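Local coordinates for fiber protein (Raptor adenovirus a, PDB 5FLD) that forms the trimeric head of the adenovirus fibre, the capsid spike through which the virus probably attaches to its host cell receptor, at residues S102-I107 with C119-L124. The protein carries 2 engineered substitutions. Numbering follows the deposited sequence.
Sequences STALCI and CMMQFL
Met121 turns CG back beside its own backbone N (chi1 -61°), and from there the extended chain runs beside Ala104 CB and ends at Cys106. SD comes to 3.9 Å from Ala104 CB, and the terminal CE meets Cys106 SG at 3.4 Å, a tight methyl-to-sulfur contact, shorter than usual. Sulfur atoms and methyls thus gather around Ala104 and Cys106, while Ser102, on the same face, turns its OG to Pro155 O in a hydrogen bond. On the other face Met120 bends at chi3 (84°), and the bend swings CE toward 102-107, 3.8 Å from Thr103 OG1, while Thr103 CG2 rests 3.7 Å from Cys119 O.

Between these two layers the backbones pair antiparallel. Ser102 and Met121 exchange N-H...O bonds of 2.8 Å both ways, Ser102 N to Met121 O and Met121 N to Ser102 O; Ala104 and Cys119 exchange a second pair of similar length, and Thr103 opposite Met120 is the non-hydrogen-bonded pair between them.

Thr103 meets Thr103 of both neighbouring subunits and Met120 packs on Leu118 of one of them, so these two side chains face the trimer partners. All of this belongs to the beta hairpin of strands 102-109 and 114-125. Strand 147-159 pairs with the far edge of 102-109, and strand 131-136 with that of 114-125; Ile150 and Val135, one from each, pack on Met121.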
ATOM      1  N   SER A 102       0.229  -4.943  -4.905  1.00 27.01           N
ATOM      2  CA  SER A 102       0.366  -4.727  -3.454  1.00 27.57           C
ATOM      3  C   SER A 102       1.679  -4.029  -3.121  1.00 26.43           C
ATOM      4  O   SER A 102       2.711  -4.186  -3.797  1.00 30.23           O
ATOM      5  CB  SER A 102       0.314  -6.052  -2.662  1.00 30.21           C
ATOM      6  OG  SER A 102      -1.002  -6.418  -2.481  1.00 33.83           O
ATOM      7  N   THR A 103       1.690  -3.316  -2.022  1.00 26.14           N
ATOM      8  CA  THR A 103       2.860  -2.559  -1.630  1.00 25.55           C
ATOM      9  C   THR A 103       3.821  -3.464  -0.868  1.00 25.33           C
ATOM     10  O   THR A 103       3.401  -4.251  -0.050  1.00 25.72           O
ATOM     11  CB  THR A 103       2.483  -1.333  -0.787  1.00 27.95           C
ATOM     12  OG1 THR A 103       1.503  -0.584  -1.532  1.00 32.25           O
ATOM     13  CG2 THR A 103       3.704  -0.459  -0.517  1.00 29.56           C
ATOM     14  N   ALA A 104       5.104  -3.287  -1.155  1.00 25.23           N
ATOM     15  CA  ALA A 104       6.167  -3.989  -0.425  1.00 24.81           C
ATOM     16  C   ALA A 104       7.257  -3.046  -0.038  1.00 25.63           C
ATOM     17  O   ALA A 104       7.507  -2.096  -0.724  1.00 27.32           O
ATOM     18  CB  ALA A 104       6.757  -5.121  -1.255  1.00 25.65           C
ATOM     19  N   LEU A 105       7.940  -3.356   1.051  1.00 23.61           N
ATOM     20  CA  LEU A 105       9.199  -2.711   1.369  1.00 25.49           C
ATOM     21  C   LEU A 105      10.292  -3.695   0.997  1.00 25.78           C
ATOM     22  O   LEU A 105      10.295  -4.821   1.496  1.00 24.53           O
ATOM     23  CB  LEU A 105       9.297  -2.388   2.867  1.00 28.31           C
ATOM     24  CG  LEU A 105      10.592  -1.695   3.304  1.00 32.75           C
ATOM     25  CD1 LEU A 105      10.785  -0.315   2.684  1.00 35.50           C
ATOM     26  CD2 LEU A 105      10.553  -1.571   4.820  1.00 37.68           C
ATOM     27  N   CYS A 106      11.165  -3.281   0.078  1.00 25.17           N
ATOM     28  CA  CYS A 106      12.237  -4.115  -0.435  1.00 25.18           C
ATOM     29  C   CYS A 106      13.571  -3.485  -0.178  1.00 26.88           C
ATOM     30  O   CYS A 106      13.725  -2.247  -0.085  1.00 26.75           O
ATOM     31  CB  CYS A 106      12.093  -4.326  -1.939  1.00 25.63           C
ATOM     32  SG  CYS A 106      10.534  -5.175  -2.316  1.00 31.00           S
ATOM     33  N   ILE A 107      14.560  -4.364  -0.099  1.00 23.50           N
ATOM     34  CA  ILE A 107      15.934  -3.960  -0.053  1.00 23.97           C
ATOM     35  C   ILE A 107      16.605  -4.462  -1.314  1.00 25.70           C
ATOM     36  O   ILE A 107      16.534  -5.658  -1.627  1.00 25.87           O
ATOM     37  CB  ILE A 107      16.700  -4.497   1.182  1.00 26.35           C
ATOM     38  CG1 ILE A 107      16.141  -3.965   2.517  1.00 28.14           C
ATOM     39  CG2 ILE A 107      18.152  -4.110   1.081  1.00 26.72           C
ATOM     40  CD1 ILE A 107      16.492  -4.844   3.692  1.00 30.74           C
ATOM     41  N   CYS A 119       7.915  -0.287  -2.911  1.00 25.77           N
ATOM     42  CA  CYS A 119       7.678  -0.703  -4.304  0.50 25.76           C
ATOM     43  C   CYS A 119       6.292  -1.272  -4.412  1.00 25.78           C
ATOM     44  O   CYS A 119       5.715  -1.665  -3.390  1.00 29.01           O
ATOM     45  CB  CYS A 119       8.614  -1.833  -4.687  0.50 26.84           C
ATOM     46  SG  CYS A 119      10.355  -1.423  -4.574  0.50 27.24           S
ATOM     47  N   MET A 120       5.768  -1.392  -5.620  1.00 25.07           N
ATOM     48  CA  MET A 120       4.543  -2.157  -5.789  1.00 26.50           C
ATOM     49  C   MET A 120       4.885  -3.447  -6.517  1.00 28.62           C
ATOM     50  O   MET A 120       5.799  -3.483  -7.345  1.00 29.90           O
ATOM     51  CB  MET A 120       3.466  -1.358  -6.465  1.00 30.18           C
ATOM     52  CG  MET A 120       2.957  -0.244  -5.525  1.00 34.77           C
ATOM     53  SD  MET A 120       1.371   0.412  -5.954  1.00 37.01           S
ATOM     54  CE  MET A 120       0.368  -0.824  -5.134  1.00 34.81           C
ATOM     55  N   MET A 121       4.182  -4.511  -6.157  1.00 27.11           N
ATOM     56  CA  MET A 121       4.399  -5.847  -6.752  1.00 28.49           C
ATOM     57  C   MET A 121       3.081  -6.416  -7.219  1.00 28.24           C
ATOM     58  O   MET A 121       2.056  -6.169  -6.606  1.00 27.02           O
ATOM     59  CB  MET A 121       4.951  -6.791  -5.711  1.00 30.49           C
ATOM     60  CG  MET A 121       6.261  -6.377  -5.140  1.00 36.80           C
ATOM     61  SD  MET A 121       6.811  -7.753  -4.102  1.00 39.69           S
ATOM     62  CE  MET A 121       8.485  -7.222  -4.103  1.00 39.82           C
ATOM     63  N   GLN A 122       3.119  -7.243  -8.268  1.00 25.15           N
ATOM     64  CA  GLN A 122       1.927  -7.785  -8.863  1.00 25.65           C
ATOM     65  C   GLN A 122       2.264  -9.071  -9.583  1.00 25.41           C
ATOM     66  O   GLN A 122       3.294  -9.133 -10.251  1.00 26.13           O
ATOM     67  CB  GLN A 122       1.351  -6.784  -9.868  1.00 29.49           C
ATOM     68  CG  GLN A 122      -0.024  -7.171 -10.345  1.00 31.47           C
ATOM     69  CD  GLN A 122      -0.661  -6.093 -11.197  1.00 35.54           C
ATOM     70  OE1 GLN A 122       0.016  -5.183 -11.711  1.00 39.24           O
ATOM     71  NE2 GLN A 122      -1.969  -6.178 -11.339  1.00 36.03           N
ATOM     72  N   PHE A 123       1.428 -10.078  -9.403  1.00 26.33           N
ATOM     73  CA  PHE A 123       1.541 -11.328 -10.162  1.00 27.46           C
ATOM     74  C   PHE A 123       0.680 -11.219 -11.420  1.00 30.53           C
ATOM     75  O   PHE A 123      -0.514 -10.920 -11.349  1.00 30.32           O
ATOM     76  CB  PHE A 123       1.128 -12.512  -9.341  1.00 27.59           C
ATOM     77  CG  PHE A 123       2.094 -12.867  -8.259  1.00 26.93           C
ATOM     78  CD1 PHE A 123       1.985 -12.298  -6.990  1.00 25.94           C
ATOM     79  CD2 PHE A 123       3.101 -13.776  -8.488  1.00 26.75           C
ATOM     80  CE1 PHE A 123       2.890 -12.649  -5.989  1.00 26.51           C
ATOM     81  CE2 PHE A 123       4.011 -14.118  -7.504  1.00 27.11           C
ATOM     82  CZ  PHE A 123       3.906 -13.543  -6.223  1.00 27.40           C
ATOM     83  N   LEU A 124       1.314 -11.454 -12.553  1.00 33.08           N
ATOM     84  CA  LEU A 124       0.670 -11.316 -13.866  1.00 36.93           C
ATOM     85  C   LEU A 124       1.074 -12.529 -14.702  1.00 44.79           C
ATOM     86  O   LEU A 124       2.128 -13.092 -14.476  1.00 42.68           O
ATOM     87  CB  LEU A 124       1.154 -10.049 -14.543  1.00 39.17           C
ATOM     88  CG  LEU A 124       0.777  -8.728 -13.880  1.00 40.98           C
ATOM     89  CD1 LEU A 124       1.384  -7.546 -14.595  1.00 45.33           C
ATOM     90  CD2 LEU A 124      -0.740  -8.599 -13.800  1.00 44.62           C
TER